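Local coordinates for protein-glutamine gamma-glutamyltransferase (Pseudomonas aeruginosa PAO1, PDB 6G49) that displays transglutaminase activity in vitro, joining protein glutamine and lysine side chains through its periplasmic domain, and is critical for the viability of the bacterium, at residues A53-R58 / L280-D285; Q114-P119 / Q146-R151; N184-A189 / F234-R239. One frame throughout, in Å; residues are numbered along the deposited sequence.

Interaction 1. Residues A53-R58 / L280-D285; sequences AELAFR and LVHQFD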
# COMPACT_ATOMS: atom_id res chain seq x y z
N ALA A 53 15.66 2.45 12.15
CA ALA A 53 15.94 3.82 11.71
C ALA A 53 16.94 3.85 10.56
O ALA A 53 17.56 4.92 10.28
CB ALA A 53 16.40 4.67 12.88
N GLU A 54 17.16 2.75 9.84
CA GLU A 54 17.99 2.79 8.72
C GLU A 54 17.34 3.64 7.64
O GLU A 54 16.13 3.67 7.47
CB GLU A 54 18.32 1.39 8.23
CG GLU A 54 19.19 0.70 9.27
CD GLU A 54 19.84 -0.56 8.79
OE1 GLU A 54 21.07 -0.66 8.94
OE2 GLU A 54 19.13 -1.38 8.26
N LEU A 55 18.19 4.28 6.85
CA LEU A 55 17.68 5.10 5.74
C LEU A 55 17.25 4.23 4.56
O LEU A 55 18.00 3.36 4.10
CB LEU A 55 18.79 6.02 5.25
CG LEU A 55 18.40 7.08 4.23
CD1 LEU A 55 17.36 8.02 4.79
CD2 LEU A 55 19.66 7.85 3.87
N ALA A 56 16.07 4.54 3.97
CA ALA A 56 15.64 3.88 2.79
C ALA A 56 15.94 4.67 1.50
O ALA A 56 16.49 4.11 0.55
CB ALA A 56 14.16 3.57 2.92
N PHE A 57 15.60 5.96 1.50
CA PHE A 57 15.82 6.82 0.30
C PHE A 57 15.69 8.27 0.74
O PHE A 57 15.23 8.55 1.84
CB PHE A 57 14.95 6.45 -0.90
CG PHE A 57 13.46 6.58 -0.71
CD1 PHE A 57 12.75 5.59 -0.05
CD2 PHE A 57 12.80 7.70 -1.17
CE1 PHE A 57 11.35 5.69 0.07
CE2 PHE A 57 11.41 7.81 -1.02
CZ PHE A 57 10.72 6.80 -0.42
N ARG A 58 16.10 9.15 -0.17
CA ARG A 58 16.01 10.59 -0.01
C ARG A 58 15.35 11.12 -1.28
O ARG A 58 15.48 10.53 -2.33
CB ARG A 58 17.37 11.20 0.25
CG ARG A 58 17.89 10.85 1.63
CD ARG A 58 19.30 11.34 1.86
NE ARG A 58 20.25 10.53 1.14
CZ ARG A 58 21.50 10.90 0.91
NH1 ARG A 58 21.93 12.07 1.34
NH2 ARG A 58 22.31 10.09 0.26
N LEU A 280 14.10 12.81 3.86
CA LEU A 280 14.59 11.48 4.18
C LEU A 280 13.36 10.58 4.42
O LEU A 280 12.41 10.98 5.09
CB LEU A 280 15.45 11.50 5.44
CG LEU A 280 16.71 12.35 5.27
CD1 LEU A 280 16.48 13.69 5.90
CD2 LEU A 280 17.91 11.66 5.86
N VAL A 281 13.51 9.35 3.99
CA VAL A 281 12.51 8.31 4.28
C VAL A 281 13.28 7.15 4.90
O VAL A 281 14.13 6.53 4.21
CB VAL A 281 11.72 7.93 3.01
CG1 VAL A 281 10.67 6.88 3.39
CG2 VAL A 281 11.04 9.13 2.41
N HIS A 282 13.00 6.89 6.16
CA HIS A 282 13.66 5.78 6.88
C HIS A 282 12.78 4.54 6.86
O HIS A 282 11.59 4.60 6.57
CB HIS A 282 13.97 6.22 8.30
CG HIS A 282 14.95 7.35 8.38
ND1 HIS A 282 14.53 8.67 8.37
CD2 HIS A 282 16.30 7.33 8.54
CE1 HIS A 282 15.61 9.44 8.53
NE2 HIS A 282 16.71 8.67 8.63
N GLN A 283 13.37 3.43 7.33
CA GLN A 283 12.63 2.16 7.34
C GLN A 283 11.42 2.30 8.25
O GLN A 283 10.37 1.61 8.00
CB GLN A 283 13.53 0.98 7.73
CG GLN A 283 14.60 0.65 6.73
CD GLN A 283 14.14 0.37 5.32
OE1 GLN A 283 12.94 0.09 5.12
NE2 GLN A 283 15.07 0.36 4.38
N PHE A 284 11.44 3.12 9.31
CA PHE A 284 10.31 3.26 10.19
C PHE A 284 9.09 3.86 9.49
O PHE A 284 7.97 3.82 10.09
CB PHE A 284 10.65 4.00 11.49
CG PHE A 284 11.22 5.40 11.37
CD1 PHE A 284 10.52 6.46 10.84
CD2 PHE A 284 12.53 5.64 11.77
CE1 PHE A 284 11.07 7.72 10.76
CE2 PHE A 284 13.09 6.92 11.67
CZ PHE A 284 12.36 7.95 11.16
N ASP A 285 9.28 4.46 8.32
CA ASP A 285 8.18 5.00 7.52
C ASP A 285 7.53 3.91 6.66
O ASP A 285 6.59 4.24 5.88
CB ASP A 285 8.67 6.13 6.64
CG ASP A 285 9.11 7.37 7.42
OD1 ASP A 285 8.43 7.68 8.40
OD2 ASP A 285 10.18 7.91 7.10
O HOH W 1 17.85 0.61 4.69

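Interaction 2. Residues Q114-P119 / Q146-R151; sequences QPSSQP and QPVEQR. With PO4 (phosphate ion), chain F; PO4 (phosphate ion), chain G.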
# COMPACT_ATOMS: atom_id res chain seq x y z
N GLN A 114 18.93 3.99 -1.18
CA GLN A 114 19.92 3.11 -0.59
C GLN A 114 19.71 1.72 -1.13
O GLN A 114 18.62 1.35 -1.60
CB GLN A 114 19.76 3.09 0.92
CG GLN A 114 19.93 4.43 1.61
CD GLN A 114 21.33 4.94 1.41
OE1 GLN A 114 22.32 4.34 1.89
NE2 GLN A 114 21.41 5.96 0.60
N PRO A 115 20.74 0.85 -1.10
CA PRO A 115 20.55 -0.53 -1.52
C PRO A 115 19.40 -1.21 -0.74
O PRO A 115 19.30 -1.03 0.48
CB PRO A 115 21.89 -1.19 -1.13
CG PRO A 115 22.86 -0.07 -1.16
CD PRO A 115 22.10 1.13 -0.63
N SER A 116 18.52 -1.85 -1.51
CA SER A 116 17.36 -2.60 -0.97
C SER A 116 17.51 -4.13 -1.11
O SER A 116 16.76 -4.87 -0.48
CB SER A 116 16.10 -2.16 -1.65
OG SER A 116 16.17 -2.51 -3.00
N SER A 117 18.41 -4.57 -1.98
CA SER A 117 18.50 -5.94 -2.44
C SER A 117 17.17 -6.43 -3.01
O SER A 117 16.89 -7.63 -3.00
CB SER A 117 19.01 -6.84 -1.33
OG SER A 117 20.33 -6.49 -0.98
N GLN A 118 16.34 -5.53 -3.53
CA GLN A 118 15.10 -5.84 -4.17
C GLN A 118 14.96 -5.04 -5.46
O GLN A 118 15.56 -3.96 -5.62
CB GLN A 118 13.88 -5.62 -3.25
CG GLN A 118 13.88 -6.41 -1.96
CD GLN A 118 13.62 -7.88 -2.20
OE1 GLN A 118 13.42 -8.34 -3.32
NE2 GLN A 118 13.52 -8.61 -1.09
N PRO A 119 14.20 -5.51 -6.45
CA PRO A 119 14.09 -4.82 -7.73
C PRO A 119 12.96 -3.81 -7.92
O PRO A 119 12.33 -3.83 -8.94
CB PRO A 119 13.88 -6.02 -8.67
CG PRO A 119 12.99 -6.97 -7.91
CD PRO A 119 13.48 -6.81 -6.48
N GLN A 146 17.22 -5.78 -12.29
CA GLN A 146 18.02 -6.37 -11.27
C GLN A 146 17.73 -5.69 -9.94
O GLN A 146 17.40 -4.49 -9.89
CB GLN A 146 19.50 -6.16 -11.59
CG GLN A 146 19.91 -6.92 -12.83
CD GLN A 146 21.40 -6.85 -12.97
OE1 GLN A 146 21.95 -5.78 -13.22
NE2 GLN A 146 22.05 -7.97 -12.73
N PRO A 147 18.02 -6.37 -8.83
CA PRO A 147 17.82 -5.75 -7.53
C PRO A 147 18.76 -4.57 -7.32
O PRO A 147 19.88 -4.54 -7.84
CB PRO A 147 18.18 -6.84 -6.51
CG PRO A 147 18.15 -8.12 -7.29
CD PRO A 147 18.49 -7.76 -8.73
N VAL A 148 18.33 -3.62 -6.48
CA VAL A 148 19.16 -2.44 -6.20
C VAL A 148 20.17 -2.79 -5.12
O VAL A 148 19.82 -2.91 -3.92
CB VAL A 148 18.28 -1.24 -5.81
CG1 VAL A 148 19.16 -0.02 -5.58
CG2 VAL A 148 17.28 -0.93 -6.89
N GLU A 149 21.44 -3.00 -5.54
CA GLU A 149 22.50 -3.42 -4.63
C GLU A 149 23.53 -2.32 -4.39
O GLU A 149 24.38 -2.48 -3.53
CB GLU A 149 23.23 -4.65 -5.17
CG GLU A 149 22.29 -5.83 -5.44
CD GLU A 149 21.77 -6.51 -4.20
OE1 GLU A 149 22.12 -6.06 -3.07
OE2 GLU A 149 20.97 -7.49 -4.35
N GLN A 150 23.38 -1.18 -5.09
CA GLN A 150 24.19 -0.03 -4.82
C GLN A 150 23.26 1.20 -4.76
O GLN A 150 22.21 1.18 -5.33
CB GLN A 150 25.20 0.14 -5.95
CG GLN A 150 26.36 -0.82 -5.85
CD GLN A 150 27.11 -0.75 -7.15
OE1 GLN A 150 27.61 0.30 -7.54
NE2 GLN A 150 27.12 -1.87 -7.86
N ARG A 151 23.76 2.27 -4.16
CA ARG A 151 23.00 3.54 -4.22
C ARG A 151 22.63 3.84 -5.67
O ARG A 151 23.42 3.67 -6.59
CB ARG A 151 23.79 4.68 -3.60
CG ARG A 151 23.99 4.58 -2.10
CD ARG A 151 25.03 5.60 -1.64
NE ARG A 151 25.85 5.09 -0.56
CZ ARG A 151 27.01 4.47 -0.73
NH1 ARG A 151 27.64 4.50 -1.89
NH2 ARG A 151 27.52 3.82 0.29
P PO4 F . 23.06 -2.81 -9.40
O1 PO4 F . 22.55 -4.16 -9.87
O2 PO4 F . 22.30 -2.25 -8.20
O3 PO4 F . 24.47 -2.91 -8.84
O4 PO4 F . 23.04 -1.94 -10.66
P PO4 G . 24.91 7.38 2.24
O1 PO4 G . 23.48 7.72 2.55
O2 PO4 G . 25.67 7.46 3.55
O3 PO4 G . 25.05 5.93 1.73
O4 PO4 G . 25.44 8.45 1.28

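Interaction 3. Residues N184-A189 / F234-R239; sequences NPRARA and FLFDTR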
# COMPACT_ATOMS: atom_id res chain seq x y z
N ASN A 184 -10.91 -17.78 8.71
CA ASN A 184 -11.53 -16.45 8.90
C ASN A 184 -13.00 -16.41 8.55
O ASN A 184 -13.47 -15.52 7.83
CB ASN A 184 -10.71 -15.40 8.14
CG ASN A 184 -9.31 -15.29 8.67
OD1 ASN A 184 -9.11 -14.98 9.88
ND2 ASN A 184 -8.32 -15.57 7.82
N PRO A 185 -13.83 -17.33 9.11
CA PRO A 185 -15.25 -17.33 8.81
C PRO A 185 -15.97 -16.07 9.31
O PRO A 185 -16.92 -15.62 8.69
CB PRO A 185 -15.73 -18.58 9.59
CG PRO A 185 -14.74 -18.73 10.73
CD PRO A 185 -13.41 -18.37 10.08
N ARG A 186 -15.51 -15.47 10.41
CA ARG A 186 -16.19 -14.28 10.93
C ARG A 186 -16.05 -13.11 9.93
O ARG A 186 -16.95 -12.33 9.72
CB ARG A 186 -15.75 -13.95 12.36
CG ARG A 186 -16.23 -14.97 13.40
CD ARG A 186 -15.82 -14.56 14.82
NE ARG A 186 -14.41 -14.79 15.13
CZ ARG A 186 -13.72 -14.25 16.14
NH1 ARG A 186 -14.29 -13.37 16.96
NH2 ARG A 186 -12.46 -14.61 16.32
N ALA A 187 -14.84 -12.95 9.38
CA ALA A 187 -14.60 -11.88 8.45
C ALA A 187 -15.40 -12.08 7.15
O ALA A 187 -15.90 -11.09 6.58
CB ALA A 187 -13.11 -11.76 8.19
N ARG A 188 -15.53 -13.35 6.72
CA ARG A 188 -16.35 -13.67 5.57
C ARG A 188 -17.81 -13.33 5.85
O ARG A 188 -18.50 -12.77 5.00
CB ARG A 188 -16.17 -15.13 5.17
CG ARG A 188 -14.89 -15.44 4.41
CD ARG A 188 -14.77 -16.94 4.24
NE ARG A 188 -13.42 -17.41 4.49
CZ ARG A 188 -12.49 -17.54 3.55
NH1 ARG A 188 -12.81 -17.51 2.26
NH2 ARG A 188 -11.22 -17.71 3.90
N ALA A 189 -18.28 -13.62 7.07
CA ALA A 189 -19.69 -13.25 7.45
C ALA A 189 -19.90 -11.73 7.41
O ALA A 189 -20.91 -11.22 6.93
CB ALA A 189 -20.02 -13.81 8.83
N PHE A 234 -7.90 -10.29 14.73
CA PHE A 234 -7.62 -8.87 14.68
C PHE A 234 -8.91 -8.06 14.64
O PHE A 234 -9.07 -7.11 15.40
CB PHE A 234 -6.68 -8.53 13.52
CG PHE A 234 -6.64 -7.05 13.23
CD1 PHE A 234 -5.97 -6.17 14.08
CD2 PHE A 234 -7.21 -6.53 12.08
CE1 PHE A 234 -5.94 -4.81 13.81
CE2 PHE A 234 -7.18 -5.18 11.79
CZ PHE A 234 -6.51 -4.30 12.65
N LEU A 235 -9.85 -8.34 13.73
CA LEU A 235 -11.02 -7.46 13.57
C LEU A 235 -11.99 -7.50 14.78
O LEU A 235 -12.69 -6.55 14.97
CB LEU A 235 -11.82 -7.86 12.33
CG LEU A 235 -11.18 -7.49 11.01
CD1 LEU A 235 -12.00 -8.06 9.85
CD2 LEU A 235 -11.06 -5.97 10.90
N PHE A 236 -12.10 -8.66 15.42
CA PHE A 236 -13.24 -8.91 16.36
C PHE A 236 -12.75 -9.17 17.79
O PHE A 236 -13.57 -9.13 18.70
CB PHE A 236 -14.12 -10.05 15.87
CG PHE A 236 -14.57 -9.88 14.45
CD1 PHE A 236 -15.40 -8.83 14.10
CD2 PHE A 236 -14.19 -10.78 13.48
CE1 PHE A 236 -15.81 -8.66 12.79
CE2 PHE A 236 -14.59 -10.61 12.16
CZ PHE A 236 -15.38 -9.54 11.82
N ASP A 237 -11.48 -9.52 17.99
CA ASP A 237 -10.93 -9.89 19.33
C ASP A 237 -9.93 -8.85 19.81
O ASP A 237 -10.23 -8.07 20.73
CB ASP A 237 -10.41 -11.33 19.35
CG ASP A 237 -11.43 -12.38 18.93
OD1 ASP A 237 -12.64 -12.05 18.89
OD2 ASP A 237 -10.99 -13.54 18.62
N THR A 238 -8.75 -8.76 19.18
CA THR A 238 -7.67 -7.91 19.68
C THR A 238 -7.93 -6.45 19.30
O THR A 238 -7.53 -5.53 20.04
CB THR A 238 -6.29 -8.39 19.24
OG1 THR A 238 -6.15 -8.13 17.82
CG2 THR A 238 -6.03 -9.84 19.56
N ARG A 239 -8.44 -6.19 18.07
CA ARG A 239 -8.52 -4.85 17.50
C ARG A 239 -7.25 -4.06 17.72
O ARG A 239 -7.28 -2.85 17.95
CB ARG A 239 -9.75 -4.10 18.01
CG ARG A 239 -11.05 -4.74 17.61
CD ARG A 239 -12.22 -3.84 17.94
NE ARG A 239 -13.50 -4.24 17.40
CZ ARG A 239 -14.24 -5.22 17.89
NH1 ARG A 239 -13.78 -5.94 18.89
NH2 ARG A 239 -15.41 -5.53 17.33

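Interaction 1. Residues A53-R58 / L280-D285
Val281 sits over one face of the Phe57 ring, its CB offset toward the rim and 3.8 Å from the centroid, with CG1 near CE1 and CG2 near CZ and CE2. Phe57 holds CG between its backbone N and carbonyl carbon (chi1 62°), a rotamer that swings the ring back over the neighbouring strand. Phe122 and Trp73 meet the same ring from the rest of the core, where a large apolar residue fits.

The partner strands are antiparallel, and Val281 O accepts two backbone bonds, from Ala56 N at 2.8 Å and Phe57 N at 3.1 Å. Ala56 CB lies 3.2 Å from Val281 O and beside Gln283 NE2; a side chain ending at CB suits this tight spot. Leu55 starts away from the other strand, but with CG anti to the backbone N (chi1 -172°) it brings CD1 back over one face of the His282 imidazole, 4.1 Å from its centroid, and against Leu280 CD2. His282 ND1 is held by Glu271, which helps fix the ring. Gln283, bent at chi2 (-55°), folds its amide back so that NE2 shares a water with Leu55 O, while OE1 bonds Tyr267. Past the strand end, Gln283 N donates to Glu54 O at 2.8 Å.

Two residues, Ala56 and Phe57, thus stand opposite one, Val281: a classic beta bulge, here joining strands 55-61 and 278-282 of the antiparallel six-stranded sheet.

Interaction 2. Residues Q114-P119 / Q146-R151
Backbone hydrogen bonds draw Ser116, Ser117 and Gln118 onto Val148. Val148 O accepts from Ser116 N and Ser117 N, both at 2.9 Å and from opposite faces of the carbonyl plane. In return Val148 N donates to Gln118 O, a nearly straight bond (166° at the hydrogen) although the donor stands above the acceptor's carbonyl plane. Within 114-119, Ser116 OG accepts from Gln118 N at 3.1 Å, closing an ST turn; a short hydroxyl suits reaching forward to the N-H two residues on.

Among side chains, Ser117 OG donates to Glu149 OE1 at 2.8 Å, on the syn side of the carboxylate. Glu149 reaches it by folding at chi2 (-72°), returning an acid that starts out pointing away.

Van der Waals contact comes from the prolines, whose rings lie against the backbone of the other loop: Pro115 CG rests 3.7 Å from Glu149 O, and Pro147 CB meets Ser117 C at 3.7 Å.

Two phosphate ions, probably from the crystallisation liquor, take up the polar margin. Glu149 N donates to O2 of the chain F phosphate, an ion also hydrogen-bonded by Arg144 NH2; Arg151 NE gives a 2.6 Å bond to O3 of the chain G phosphate, near the guanidinium plane.

This surface contact therefore rests mainly on main-chain bonding, while the Glu149 N-H and Arg151, with nearby Arg144, offer positive polarity that probably attracts anions.

Interaction 3. Residues N184-A189 / F234-R239
Arg186 reaches from helix 185-197 across the side of Phe236 to the carboxylate of Asp237 on helix 230-238. Its CB makes the first contact, 3.5 Å from Phe236 CE2 and nearly as close to CD2. CG stands anti to the carbonyl carbon (chi1 -69°) and the extended chi2 carries CD onward; side chain and phenyl slide past each other in opposite directions. A bend at chi3 (-76°) then turns NE and CZ towards Asp237. The guanidinium lies with one face towards Phe236 CD2, its plane 40° from that of the ring, and NH1 comes 3.5 Å from Phe236 CB. At the tip the grip is end-on and twofold: NH1 donates to Asp237 OD1 and NH2 to OD2, each at 2.9 Å and almost straight. Both oxygens lie close to the guanidinium plane, but OD1 is met on its syn side whereas OD2 is approached from above the carboxylate plane. Arginine suits the place because its CB touches the ring and its long chain still ends in two parallel N-H donors.

Beneath the charged pair, Ala187 N sits at the edge of the Phe236 ring, 3.6 Å from CE2, and Ala187 CB touches Leu235 CD1 at 4.2 Å. A small alanine suits the place where the two backbones come nearest, and Phe252 of helix 243-256 packs against it.

The chemistry is layered, with apolar contact on the buried side and a bidentate salt bridge on the exposed side; Asp232 adds a link by accepting from the backbone N-H groups of Arg186 and Ala187.

How the interactions relate
Interactions 1 and 2 adjoin: Gln114 N lies 3.0 Å from Ala56 O, probably a hydrogen bond, so the loop after strand 107-113 continues beside strand 55-61. Interaction 3 stands apart among helices, its nearest atoms about 17 Å from interaction 1 and about 25 Å from interaction 2. Interaction 1 is partly buried and ties strands 55-61 and 278-282, far apart in the chain, with aromatic and aliphatic packing beside its bulge. Interaction 2 is a surface contact between loops, held by main-chain bonds, with two phosphate ions bound at its margin. Interaction 3, also partly buried, crosses two helices whose backbones exchange no bonds there, leaving the work to side chains and a salt bridge.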